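Side-chain contacts in folylpolyglutamate synthase protein FOLC (Mycobacterium tuberculosis, PDB 2VOS), which probably catalyses the ATP-dependent addition of L-glutamate to dihydropteroate and, successively, to tetrahydrofolate, yielding dihydrofolate and folylpolyglutamates: residues I67-T72 with R80-L85; K75-R80 with A299-L304; V231-R236 with A305-E310. All blocks are in the same frame, centred on the assembly; numbering follows the deposited sequence.

Contact 1 of 3, residues I67-T72 with R80-L85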
ATOM      1  N   ILE A  67       8.449  -9.494   9.075  1.00 29.04           N
ATOM      2  CA  ILE A  67       9.137  -8.452   8.360  1.00 27.83           C
ATOM      3  C   ILE A  67       8.138  -7.290   8.316  1.00 28.02           C
ATOM      4  O   ILE A  67       6.973  -7.470   7.893  1.00 27.78           O
ATOM      5  CB  ILE A  67       9.436  -8.935   6.896  1.00 27.85           C
ATOM      6  CG1 ILE A  67      10.356 -10.174   6.925  1.00 29.95           C
ATOM      7  CG2 ILE A  67      10.001  -7.802   6.012  1.00 25.92           C
ATOM      8  CD1 ILE A  67      10.320 -10.951   5.575  1.00 30.21           C
ATOM      9  N   HIS A  68       8.587  -6.130   8.772  1.00 27.51           N
ATOM     10  CA  HIS A  68       7.741  -5.050   9.225  1.00 28.05           C
ATOM     11  C   HIS A  68       8.013  -3.868   8.319  1.00 27.24           C
ATOM     12  O   HIS A  68       9.153  -3.453   8.130  1.00 28.49           O
ATOM     13  CB  HIS A  68       8.050  -4.733  10.699  1.00 27.75           C
ATOM     14  CG  HIS A  68       6.972  -3.951  11.397  1.00 30.81           C
ATOM     15  ND1 HIS A  68       7.104  -3.482  12.687  1.00 29.18           N
ATOM     16  CD2 HIS A  68       5.730  -3.586  10.989  1.00 28.00           C
ATOM     17  CE1 HIS A  68       5.993  -2.855  13.042  1.00 32.90           C
ATOM     18  NE2 HIS A  68       5.139  -2.914  12.031  1.00 28.03           N
ATOM     19  N   ILE A  69       6.967  -3.304   7.718  1.00 25.83           N
ATOM     20  CA  ILE A  69       7.182  -2.357   6.647  1.00 24.48           C
ATOM     21  C   ILE A  69       6.506  -0.998   6.902  1.00 25.93           C
ATOM     22  O   ILE A  69       5.280  -0.938   7.144  1.00 26.28           O
ATOM     23  CB  ILE A  69       6.639  -2.957   5.277  1.00 25.14           C
ATOM     24  CG1 ILE A  69       7.390  -4.280   4.943  1.00 24.24           C
ATOM     25  CG2 ILE A  69       6.717  -1.956   4.167  1.00 22.69           C
ATOM     26  CD1 ILE A  69       6.540  -5.235   4.031  1.00 22.93           C
ATOM     27  N   ALA A  70       7.305   0.083   6.835  1.00 26.16           N
ATOM     28  CA  ALA A  70       6.785   1.469   7.015  1.00 26.36           C
ATOM     29  C   ALA A  70       7.273   2.293   5.864  1.00 26.64           C
ATOM     30  O   ALA A  70       8.098   1.824   5.041  1.00 25.30           O
ATOM     31  CB  ALA A  70       7.251   2.039   8.357  1.00 25.76           C
ATOM     32  N   GLY A  71       6.712   3.496   5.707  1.00 26.37           N
ATOM     33  CA  GLY A  71       7.176   4.395   4.663  1.00 27.77           C
ATOM     34  C   GLY A  71       5.979   5.134   4.130  1.00 27.99           C
ATOM     35  O   GLY A  71       4.874   4.941   4.646  1.00 29.04           O
ATOM     36  N   THR A  72       6.159   5.943   3.091  1.00 28.90           N
ATOM     37  CA  THR A  72       5.045   6.698   2.561  1.00 27.74           C
ATOM     38  C   THR A  72       4.460   6.089   1.323  1.00 29.76           C
ATOM     39  O   THR A  72       3.244   6.077   1.172  1.00 29.70           O
ATOM     40  CB  THR A  72       5.442   8.159   2.225  1.00 28.78           C
ATOM     41  OG1 THR A  72       5.952   8.746   3.437  1.00 27.53           O
ATOM     42  CG2 THR A  72       4.190   8.924   1.832  1.00 28.20           C
ATOM     43  N   ARG A  80       3.491  -7.139  -0.555  1.00 21.71           N
ATOM     44  CA  ARG A  80       3.077  -8.246  -1.448  1.00 22.15           C
ATOM     45  C   ARG A  80       4.236  -8.924  -2.198  1.00 23.18           C
ATOM     46  O   ARG A  80       4.145 -10.129  -2.462  1.00 23.38           O
ATOM     47  CB  ARG A  80       2.052  -7.789  -2.458  1.00 22.13           C
ATOM     48  CG  ARG A  80       0.731  -7.290  -1.702  1.00 21.98           C
ATOM     49  CD  ARG A  80      -0.281  -6.768  -2.748  1.00 23.86           C
ATOM     50  NE  ARG A  80      -0.852  -7.840  -3.599  1.00 23.56           N
ATOM     51  CZ  ARG A  80      -1.970  -8.526  -3.325  1.00 24.14           C
ATOM     52  NH1 ARG A  80      -2.677  -8.306  -2.218  1.00 20.88           N
ATOM     53  NH2 ARG A  80      -2.393  -9.464  -4.164  1.00 24.36           N
HETATM   54  N   MSE A  81       5.284  -8.162  -2.532  1.00 21.95           N
HETATM   55  CA  MSE A  81       6.509  -8.687  -3.125  1.00 23.59           C
HETATM   56  C   MSE A  81       7.278  -9.583  -2.133  1.00 23.68           C
HETATM   57  O   MSE A  81       7.664 -10.684  -2.486  1.00 25.11           O
HETATM   58  CB  MSE A  81       7.421  -7.555  -3.576  1.00 23.09           C
HETATM   59  CG  MSE A  81       6.883  -6.942  -4.888  1.00 24.95           C
HETATM   60 SE   MSE A  81       7.819  -5.250  -5.130  1.00 28.32          SE
HETATM   61  CE  MSE A  81       7.056  -4.688  -6.796  1.00 23.63           C
ATOM     62  N   VAL A  82       7.477  -9.107  -0.910  1.00 23.36           N
ATOM     63  CA  VAL A  82       8.030  -9.937   0.167  1.00 24.29           C
ATOM     64  C   VAL A  82       7.260 -11.236   0.321  1.00 25.14           C
ATOM     65  O   VAL A  82       7.859 -12.294   0.391  1.00 26.82           O
ATOM     66  CB  VAL A  82       8.032  -9.142   1.519  1.00 24.21           C
ATOM     67  CG1 VAL A  82       8.332 -10.039   2.729  1.00 21.81           C
ATOM     68  CG2 VAL A  82       8.994  -7.934   1.434  1.00 25.04           C
ATOM     69  N   ASP A  83       5.922 -11.176   0.395  1.00 24.58           N
ATOM     70  CA  ASP A  83       5.099 -12.373   0.493  1.00 24.33           C
ATOM     71  C   ASP A  83       5.383 -13.317  -0.701  1.00 24.46           C
ATOM     72  O   ASP A  83       5.636 -14.552  -0.563  1.00 25.00           O
ATOM     73  CB  ASP A  83       3.615 -11.931   0.510  1.00 23.97           C
ATOM     74  CG  ASP A  83       2.666 -13.060   0.892  1.00 28.45           C
ATOM     75  OD1 ASP A  83       3.109 -14.241   0.831  1.00 28.51           O
ATOM     76  OD2 ASP A  83       1.477 -12.776   1.228  1.00 27.76           O
ATOM     77  N   ALA A  84       5.330 -12.770  -1.903  1.00 24.25           N
ATOM     78  CA  ALA A  84       5.591 -13.594  -3.077  1.00 23.74           C
ATOM     79  C   ALA A  84       6.969 -14.304  -3.017  1.00 24.78           C
ATOM     80  O   ALA A  84       7.073 -15.498  -3.357  1.00 24.42           O
ATOM     81  CB  ALA A  84       5.504 -12.731  -4.372  1.00 24.14           C
ATOM     82  N   LEU A  85       8.024 -13.554  -2.668  1.00 23.96           N
ATOM     83  CA  LEU A  85       9.384 -14.115  -2.578  1.00 24.64           C
ATOM     84  C   LEU A  85       9.471 -15.197  -1.471  1.00 25.60           C
ATOM     85  O   LEU A  85      10.007 -16.287  -1.693  1.00 25.32           O
ATOM     86  CB  LEU A  85      10.394 -12.994  -2.291  1.00 24.12           C
ATOM     87  CG  LEU A  85      10.646 -12.000  -3.435  1.00 26.57           C
ATOM     88  CD1 LEU A  85      11.443 -10.801  -2.865  1.00 26.66           C
ATOM     89  CD2 LEU A  85      11.482 -12.639  -4.591  1.00 25.65           C
TER
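Ile67 and Val82 reach toward each other from strand 66-70 and helix 75-88, so that the strand packs on the helix through the ends of two branched side chains. This contact is wholly apolar. The closest approach is tip to tip, Ile67 CD1 to Val82 CG1 at 3.6 Å. Ile67 holds CG1 beside its backbone N, with CG2 taking the position anti to that N, and its nearly extended chi2 (162°) then carries CD1 out toward the helix. Two residues along, on the same face of the strand, Ile69 repeats the theme more loosely: its CD1 lies 4.5 Å from CG2 of Val82. The two methyls of one valine thus serve two isoleucines, one branch each. The backbones stay well apart, the nearest CA atoms, those of Ile67 and Val82, being 8.4 Å from each other.

The backbone hydrogen bonds of the strand run within the sheet. Ile67 pairs with Ala171 and Val173, and His68 with Val191 and Val193, so strand 66-70 lies between strands 170-174 and 191-194. Val172 of the former also touches both Ile69 and Val82, Val193 of the latter packs on Ile67 and Ile69, and Phe312 of helix 296-312 touches Ile67.

Contact 2 of 3, residues K75-R80 with A299-L304. With CO (cobalt (II) ion), chain E; ADP (adenosine-5'-diphosphate), chain B.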
ATOM      1  N   LYS A  75       4.442   0.797   0.418  1.00 25.62           N
ATOM      2  CA  LYS A  75       4.395  -0.189   1.523  1.00 25.61           C
ATOM      3  C   LYS A  75       3.648  -1.455   1.103  1.00 26.40           C
ATOM      4  O   LYS A  75       4.123  -2.577   1.323  1.00 26.03           O
ATOM      5  CB  LYS A  75       3.749   0.289   2.843  1.00 25.37           C
ATOM      6  CG  LYS A  75       4.459   1.511   3.578  1.00 26.17           C
ATOM      7  CD  LYS A  75       3.721   1.853   4.863  1.00 27.85           C
ATOM      8  CE  LYS A  75       2.322   2.478   4.579  1.00 27.22           C
ATOM      9  NZ  LYS A  75       2.385   3.631   3.585  1.00 27.47           N
ATOM     10  N   THR A  76       2.417  -1.269   0.636  1.00 24.98           N
ATOM     11  CA  THR A  76       1.580  -2.431   0.263  1.00 24.64           C
ATOM     12  C   THR A  76       2.239  -3.230  -0.863  1.00 23.16           C
ATOM     13  O   THR A  76       2.274  -4.471  -0.821  1.00 23.85           O
ATOM     14  CB  THR A  76       0.129  -2.002  -0.122  1.00 24.02           C
ATOM     15  OG1 THR A  76      -0.507  -1.634   1.091  1.00 24.19           O
ATOM     16  CG2 THR A  76      -0.638  -3.243  -0.685  1.00 22.81           C
ATOM     17  N   SER A  77       2.716  -2.533  -1.884  1.00 24.61           N
ATOM     18  CA  SER A  77       3.343  -3.259  -2.990  1.00 24.06           C
ATOM     19  C   SER A  77       4.580  -4.059  -2.501  1.00 24.51           C
ATOM     20  O   SER A  77       4.807  -5.216  -2.904  1.00 22.73           O
ATOM     21  CB  SER A  77       3.793  -2.272  -4.061  1.00 24.76           C
ATOM     22  OG  SER A  77       2.707  -1.756  -4.804  1.00 26.87           O
ATOM     23  N   VAL A  78       5.408  -3.434  -1.648  1.00 23.81           N
ATOM     24  CA  VAL A  78       6.588  -4.131  -1.093  1.00 22.74           C
ATOM     25  C   VAL A  78       6.134  -5.307  -0.242  1.00 23.41           C
ATOM     26  O   VAL A  78       6.753  -6.394  -0.282  1.00 25.74           O
ATOM     27  CB  VAL A  78       7.521  -3.172  -0.243  1.00 24.91           C
ATOM     28  CG1 VAL A  78       8.617  -4.030   0.546  1.00 22.41           C
ATOM     29  CG2 VAL A  78       8.228  -2.176  -1.209  1.00 20.52           C
ATOM     30  N   ALA A  79       5.066  -5.132   0.551  1.00 21.69           N
ATOM     31  CA  ALA A  79       4.576  -6.218   1.421  1.00 21.28           C
ATOM     32  C   ALA A  79       4.215  -7.405   0.532  1.00 21.41           C
ATOM     33  O   ALA A  79       4.531  -8.538   0.843  1.00 21.39           O
ATOM     34  CB  ALA A  79       3.350  -5.794   2.206  1.00 18.75           C
ATOM     35  N   ARG A  80       3.491  -7.139  -0.555  1.00 21.71           N
ATOM     36  CA  ARG A  80       3.077  -8.246  -1.448  1.00 22.15           C
ATOM     37  C   ARG A  80       4.236  -8.924  -2.198  1.00 23.18           C
ATOM     38  O   ARG A  80       4.145 -10.129  -2.462  1.00 23.38           O
ATOM     39  CB  ARG A  80       2.052  -7.789  -2.458  1.00 22.13           C
ATOM     40  CG  ARG A  80       0.731  -7.290  -1.702  1.00 21.98           C
ATOM     41  CD  ARG A  80      -0.281  -6.768  -2.748  1.00 23.86           C
ATOM     42  NE  ARG A  80      -0.852  -7.840  -3.599  1.00 23.56           N
ATOM     43  CZ  ARG A  80      -1.970  -8.526  -3.325  1.00 24.14           C
ATOM     44  NH1 ARG A  80      -2.677  -8.306  -2.218  1.00 20.88           N
ATOM     45  NH2 ARG A  80      -2.393  -9.464  -4.164  1.00 24.36           N
ATOM     46  N   ALA A 299      10.203  -1.130  -9.842  1.00 39.41           N
ATOM     47  CA  ALA A 299      11.533  -1.730  -9.833  1.00 40.10           C
ATOM     48  C   ALA A 299      12.246  -1.456  -8.515  1.00 40.45           C
ATOM     49  O   ALA A 299      12.980  -2.302  -7.995  1.00 39.50           O
ATOM     50  CB  ALA A 299      12.401  -1.179 -11.060  1.00 39.99           C
ATOM     51  N   HIS A 300      12.024  -0.266  -7.964  1.00 40.75           N
ATOM     52  CA  HIS A 300      12.675   0.114  -6.698  1.00 40.93           C
ATOM     53  C   HIS A 300      12.053  -0.628  -5.527  1.00 39.71           C
ATOM     54  O   HIS A 300      12.761  -1.049  -4.601  1.00 38.85           O
ATOM     55  CB  HIS A 300      12.594   1.658  -6.500  1.00 39.91           C
ATOM     56  CG  HIS A 300      13.515   2.375  -7.428  1.00 46.50           C
ATOM     57  ND1 HIS A 300      14.891   2.223  -7.361  1.00 48.54           N
ATOM     58  CD2 HIS A 300      13.276   3.157  -8.506  1.00 48.74           C
ATOM     59  CE1 HIS A 300      15.455   2.880  -8.359  1.00 49.39           C
ATOM     60  NE2 HIS A 300      14.499   3.450  -9.072  1.00 52.05           N
ATOM     61  N   ASN A 301      10.728  -0.776  -5.564  1.00 37.69           N
ATOM     62  CA  ASN A 301      10.018  -1.587  -4.578  1.00 39.19           C
ATOM     63  C   ASN A 301      10.518  -3.044  -4.679  1.00 38.84           C
ATOM     64  O   ASN A 301      10.751  -3.669  -3.658  1.00 40.39           O
ATOM     65  CB  ASN A 301       8.490  -1.610  -4.824  1.00 37.25           C
ATOM     66  CG  ASN A 301       7.859  -0.235  -4.571  1.00 40.79           C
ATOM     67  OD1 ASN A 301       8.485   0.622  -3.936  1.00 39.66           O
ATOM     68  ND2 ASN A 301       6.629  -0.042  -5.026  1.00 38.11           N
ATOM     69  N   ALA A 302      10.678  -3.566  -5.892  1.00 38.17           N
ATOM     70  CA  ALA A 302      11.240  -4.926  -6.038  1.00 38.03           C
ATOM     71  C   ALA A 302      12.580  -5.127  -5.389  1.00 37.89           C
ATOM     72  O   ALA A 302      12.792  -6.081  -4.639  1.00 39.17           O
ATOM     73  CB  ALA A 302      11.314  -5.317  -7.508  1.00 38.55           C
ATOM     74  N   VAL A 303      13.546  -4.254  -5.642  1.00 38.11           N
ATOM     75  CA  VAL A 303      14.860  -4.556  -5.080  1.00 38.02           C
ATOM     76  C   VAL A 303      14.816  -4.348  -3.556  1.00 38.08           C
ATOM     77  O   VAL A 303      15.529  -5.003  -2.808  1.00 37.86           O
ATOM     78  CB  VAL A 303      15.969  -3.644  -5.682  1.00 37.75           C
ATOM     79  CG1 VAL A 303      15.810  -2.198  -5.197  1.00 35.45           C
ATOM     80  CG2 VAL A 303      17.347  -4.196  -5.350  1.00 37.33           C
ATOM     81  N   LEU A 304      13.952  -3.453  -3.084  1.00 38.06           N
ATOM     82  CA  LEU A 304      13.814  -3.288  -1.648  1.00 38.62           C
ATOM     83  C   LEU A 304      13.247  -4.566  -0.997  1.00 37.28           C
ATOM     84  O   LEU A 304      13.693  -4.977   0.077  1.00 37.59           O
ATOM     85  CB  LEU A 304      12.856  -2.104  -1.371  1.00 38.68           C
ATOM     86  CG  LEU A 304      12.698  -1.740   0.098  1.00 41.70           C
ATOM     87  CD1 LEU A 304      14.084  -1.378   0.706  1.00 40.72           C
ATOM     88  CD2 LEU A 304      11.747  -0.456   0.181  1.00 43.46           C
TER
HETATM   89 CO    CO E1493      -0.659   0.377   1.945  1.00 28.96          CO
HETATM   90  PB  ADP B1490       1.373   2.353   0.406  1.00 32.04           P
HETATM   91  O1B ADP B1490       0.972   1.001   0.937  1.00 29.25           O
HETATM   92  O2B ADP B1490       0.249   3.350   0.429  1.00 33.59           O
HETATM   93  O3B ADP B1490       2.673   2.907   0.907  1.00 30.87           O
HETATM   94  PA  ADP B1490       1.158   1.192  -2.314  1.00 32.77           P
HETATM   95  O1A ADP B1490      -0.290   0.863  -1.980  1.00 31.51           O
HETATM   96  O2A ADP B1490       2.152   0.217  -2.923  1.00 26.12           O
HETATM   97  O3A ADP B1490       1.803   2.145  -1.149  1.00 31.81           O
HETATM   98  O5' ADP B1490       0.995   2.313  -3.479  1.00 35.29           O
HETATM   99  C5' ADP B1490       0.056   3.398  -3.450  1.00 33.51           C
HETATM  100  C4' ADP B1490       0.331   4.218  -4.730  1.00 39.19           C
HETATM  101  O4' ADP B1490       1.657   4.807  -4.634  1.00 34.70           O
HETATM  102  C3' ADP B1490       0.450   3.381  -6.002  1.00 41.59           C
HETATM  103  O3' ADP B1490      -0.754   3.402  -6.740  1.00 47.10           O
HETATM  104  C2' ADP B1490       1.468   4.025  -6.901  1.00 42.55           C
HETATM  105  O2' ADP B1490       0.810   5.181  -7.524  1.00 48.77           O
HETATM  106  C1' ADP B1490       2.363   4.700  -5.895  1.00 37.44           C
HETATM  107  N9  ADP B1490       3.620   3.986  -5.529  1.00 34.80           N
HETATM  108  C8  ADP B1490       3.837   2.710  -5.063  1.00 32.19           C
HETATM  109  N7  ADP B1490       5.166   2.532  -4.805  1.00 31.85           N
HETATM  110  C5  ADP B1490       5.773   3.740  -5.002  1.00 31.30           C
HETATM  111  C6  ADP B1490       7.130   4.283  -4.881  1.00 33.48           C
HETATM  112  N6  ADP B1490       8.155   3.501  -4.479  1.00 30.42           N
HETATM  113  N1  ADP B1490       7.298   5.561  -5.241  1.00 30.70           N
HETATM  114  C2  ADP B1490       6.335   6.395  -5.711  1.00 31.87           C
HETATM  115  N3  ADP B1490       5.044   5.987  -5.826  1.00 32.58           N
HETATM  116  C4  ADP B1490       4.759   4.684  -5.498  1.00 34.00           C
HETATM  117  O   HOH W   1      -0.962   2.252   2.976  1.00 32.68           O
HETATM  118  O   HOH W   2      -1.863   1.008   0.339  1.00 33.04           O
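The P-loop of the nucleotide-binding domain runs into helix 75-88, and its first turn rests on helix 296-312 through Ser77 and Val78, which pack on Asn301. The side chains of Val78 and Asn301 cross obliquely, with Val78 CG2 3.7 Å from Asn301 CB; the same methyl is 4.2 Å from Leu304 CD2. Ser77 CB lies 3.7 Å from Asn301 ND2. The short helical segments cross at -48°.

Beside this small seam, both helices hold the nucleotide. The Asn301 amide pairs with the adenine: ND2 donates to ADP N7 at 3.0 Å in an almost straight bond (172°), while OD1 accepts from ADP N6 at 2.9 Å. A further bond from ND2 to Gln298 OE1 helps fix which way round the amide lies.

The other helix start takes the phosphates; Gly74 and Arg338 also bond ADP. Lys75 bends at its last two torsions to bring NZ back onto ADP O3B, 2.8 Å away, an oxygen that its own backbone N also binds. Thr76 N donates to ADP O1B at 2.7 Å. Ser77 keeps OG beside its backbone N, and both atoms donate to ADP O2A. Thr76 OG1 binds cobalt at 2.2 Å, together with ADP O1B, two waters, Glu174 and Ser98. Backbone N-H groups at a helix start, a lysine on the beta-phosphate and a hydroxyl on the metal are the hallmarks of a P-loop, here completed by an asparagine that reads the adenine.

Contact 3 of 3, residues V231-R236 with A305-E310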
ATOM      1  N   VAL A 231      17.677  -5.837  11.416  1.00 44.93           N
ATOM      2  CA  VAL A 231      18.222  -5.269  10.187  1.00 42.91           C
ATOM      3  C   VAL A 231      17.221  -4.256   9.688  1.00 42.16           C
ATOM      4  O   VAL A 231      16.061  -4.616   9.542  1.00 43.26           O
ATOM      5  CB  VAL A 231      18.372  -6.345   9.094  1.00 43.30           C
ATOM      6  CG1 VAL A 231      18.904  -5.739   7.848  1.00 41.33           C
ATOM      7  CG2 VAL A 231      19.283  -7.454   9.542  1.00 44.18           C
ATOM      8  N   ALA A 232      17.663  -3.028   9.403  1.00 39.77           N
ATOM      9  CA  ALA A 232      16.842  -2.011   8.778  1.00 40.03           C
ATOM     10  C   ALA A 232      17.223  -1.964   7.295  1.00 39.31           C
ATOM     11  O   ALA A 232      18.404  -1.770   6.926  1.00 38.79           O
ATOM     12  CB  ALA A 232      17.096  -0.619   9.416  1.00 39.84           C
ATOM     13  N   VAL A 233      16.239  -2.165   6.445  1.00 38.98           N
ATOM     14  CA  VAL A 233      16.455  -2.154   5.005  1.00 39.22           C
ATOM     15  C   VAL A 233      15.750  -0.928   4.421  1.00 38.35           C
ATOM     16  O   VAL A 233      14.545  -0.807   4.508  1.00 40.18           O
ATOM     17  CB  VAL A 233      15.866  -3.423   4.352  1.00 39.07           C
ATOM     18  CG1 VAL A 233      16.280  -3.501   2.885  1.00 37.80           C
ATOM     19  CG2 VAL A 233      16.389  -4.659   5.100  1.00 40.34           C
ATOM     20  N   ILE A 234      16.504  -0.026   3.821  1.00 38.70           N
ATOM     21  CA  ILE A 234      15.967   1.274   3.559  1.00 38.53           C
ATOM     22  C   ILE A 234      15.969   1.604   2.069  1.00 38.82           C
ATOM     23  O   ILE A 234      17.007   1.480   1.389  1.00 39.08           O
ATOM     24  CB  ILE A 234      16.823   2.309   4.313  1.00 37.63           C
ATOM     25  CG1 ILE A 234      16.740   2.019   5.811  1.00 37.35           C
ATOM     26  CG2 ILE A 234      16.226   3.681   4.116  1.00 36.05           C
ATOM     27  CD1 ILE A 234      17.712   2.912   6.676  1.00 39.51           C
ATOM     28  N   GLY A 235      14.816   2.017   1.551  1.00 38.43           N
ATOM     29  CA  GLY A 235      14.729   2.419   0.154  1.00 39.64           C
ATOM     30  C   GLY A 235      15.341   3.816  -0.049  1.00 40.42           C
ATOM     31  O   GLY A 235      15.943   4.391   0.871  1.00 40.94           O
ATOM     32  N   ARG A 236      15.142   4.386  -1.237  1.00 41.93           N
ATOM     33  CA  ARG A 236      15.689   5.721  -1.578  1.00 44.80           C
ATOM     34  C   ARG A 236      15.051   6.797  -0.720  1.00 43.72           C
ATOM     35  O   ARG A 236      13.842   6.826  -0.632  1.00 42.81           O
ATOM     36  CB  ARG A 236      15.350   6.025  -3.049  1.00 45.39           C
ATOM     37  CG  ARG A 236      16.444   5.589  -3.988  1.00 49.86           C
ATOM     38  CD  ARG A 236      16.049   5.574  -5.484  1.00 55.17           C
ATOM     39  NE  ARG A 236      17.225   5.125  -6.253  1.00 59.82           N
ATOM     40  CZ  ARG A 236      17.461   5.377  -7.548  1.00 59.23           C
ATOM     41  NH1 ARG A 236      16.579   6.070  -8.265  1.00 58.97           N
ATOM     42  NH2 ARG A 236      18.574   4.918  -8.127  1.00 56.45           N
ATOM     43  N   ALA A 305      12.210  -5.153  -1.632  1.00 37.66           N
ATOM     44  CA  ALA A 305      11.608  -6.410  -1.171  1.00 38.20           C
ATOM     45  C   ALA A 305      12.646  -7.551  -1.203  1.00 39.38           C
ATOM     46  O   ALA A 305      12.725  -8.412  -0.281  1.00 39.84           O
ATOM     47  CB  ALA A 305      10.418  -6.766  -2.047  1.00 39.20           C
ATOM     48  N   LEU A 306      13.431  -7.605  -2.280  1.00 38.28           N
ATOM     49  CA  LEU A 306      14.466  -8.629  -2.383  1.00 37.86           C
ATOM     50  C   LEU A 306      15.475  -8.504  -1.216  1.00 38.85           C
ATOM     51  O   LEU A 306      15.721  -9.476  -0.492  1.00 40.72           O
ATOM     52  CB  LEU A 306      15.157  -8.542  -3.734  1.00 37.27           C
ATOM     53  CG  LEU A 306      16.474  -9.348  -3.904  1.00 41.14           C
ATOM     54  CD1 LEU A 306      16.067 -10.828  -3.888  1.00 36.28           C
ATOM     55  CD2 LEU A 306      17.184  -9.004  -5.245  1.00 39.70           C
ATOM     56  N   ALA A 307      16.049  -7.328  -1.017  1.00 38.88           N
ATOM     57  CA  ALA A 307      17.010  -7.112   0.064  1.00 38.75           C
ATOM     58  C   ALA A 307      16.382  -7.475   1.422  1.00 39.75           C
ATOM     59  O   ALA A 307      17.020  -8.140   2.251  1.00 41.58           O
ATOM     60  CB  ALA A 307      17.502  -5.646   0.048  1.00 37.20           C
ATOM     61  N   SER A 308      15.105  -7.169   1.625  1.00 39.06           N
ATOM     62  CA  SER A 308      14.434  -7.510   2.887  1.00 39.40           C
ATOM     63  C   SER A 308      14.332  -9.037   3.095  1.00 39.65           C
ATOM     64  O   SER A 308      14.493  -9.544   4.208  1.00 39.42           O
ATOM     65  CB  SER A 308      13.011  -6.920   2.910  1.00 40.32           C
ATOM     66  OG  SER A 308      13.079  -5.507   2.766  1.00 44.87           O
ATOM     67  N   VAL A 309      14.023  -9.756   2.023  1.00 39.64           N
ATOM     68  CA  VAL A 309      13.867 -11.214   2.115  1.00 39.48           C
ATOM     69  C   VAL A 309      15.263 -11.856   2.289  1.00 40.59           C
ATOM     70  O   VAL A 309      15.423 -12.815   3.074  1.00 40.58           O
ATOM     71  CB  VAL A 309      13.125 -11.778   0.925  1.00 40.14           C
ATOM     72  CG1 VAL A 309      13.238 -13.307   0.928  1.00 39.38           C
ATOM     73  CG2 VAL A 309      11.650 -11.352   1.028  1.00 37.01           C
ATOM     74  N   GLU A 310      16.268 -11.285   1.609  1.00 40.38           N
ATOM     75  CA  GLU A 310      17.665 -11.723   1.758  1.00 40.26           C
ATOM     76  C   GLU A 310      18.078 -11.538   3.202  1.00 41.09           C
ATOM     77  O   GLU A 310      18.667 -12.459   3.811  1.00 41.67           O
ATOM     78  CB  GLU A 310      18.586 -10.912   0.856  1.00 39.52           C
ATOM     79  CG  GLU A 310      18.500 -11.346  -0.596  1.00 40.31           C
ATOM     80  CD  GLU A 310      19.457 -10.552  -1.432  1.00 42.83           C
ATOM     81  OE1 GLU A 310      19.337  -9.308  -1.424  1.00 39.78           O
ATOM     82  OE2 GLU A 310      20.412 -11.142  -1.998  1.00 43.27           O
TER
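Val233, midway along strand 231-234, packs its isopropyl group against Ala307 and Ser308 on helix 296-312. Its CG1 stands anti to the backbone N (chi1 -172°), a setting that brings this methyl to the notch between the two helix residues, 3.8 Å from Ala307 CB and also 3.8 Å from Ser308 OG. The second branch, CG2, beside the valine N, lies 4.1 Å from both CA and OG of Ser308. CG1 thus spans both helix residues, while CG2 adds a second, looser touch on Ser308.

Ser308 is the polar member of this buried group. Its OG lies beside its own backbone N (chi1 -59°), from where it bonds to the carbonyl O of Leu304, one turn back in the same helix. The hydroxyl thus has a partner within its own helix, and across the contact OG meets only carbon of Val233, whose CB is 3.8 Å away. Both helix side chains are short, and the main chains come close, with the CA atoms of Val233 and Ser308 6.1 Å apart.

Phe263 packs on both Val233 and Ala307, and Leu304 adds to the cover over the valine. Ile234, the next residue, points the other way, onto Met242 and Leu245 of helix 239-251. Strand 231-234 itself pairs in parallel with 191-194 and 255-258. A largely parallel sheet with helices on both faces is the alpha/beta/alpha sandwich of P-loop NTPases, the core of the Mur ligase middle domain.

Contacts 1 and 2 share helix 75-88, and contacts 2 and 3 share helix 296-312; contacts 1 and 3 reach the same sheet, so the three tie two neighbouring helices to one sheet. Centres of contacts 1 and 2 are about 6 Å apart, and that of contact 3 is about 9 Å from each. Met81, a selenomethionine from contact 1, bridges the contacts: its SE is 3.4 Å from Ala302 N, and its CB 3.5 Å from Ala305 CB. Leu304 CD1 lies 3.8 Å from Val233 CG1, joining contacts 2 and 3. Contact 2 holds ADP directly, whereas the side chains of Ile69 and Ser308 lie about 7 and 13 Å from the nucleotide.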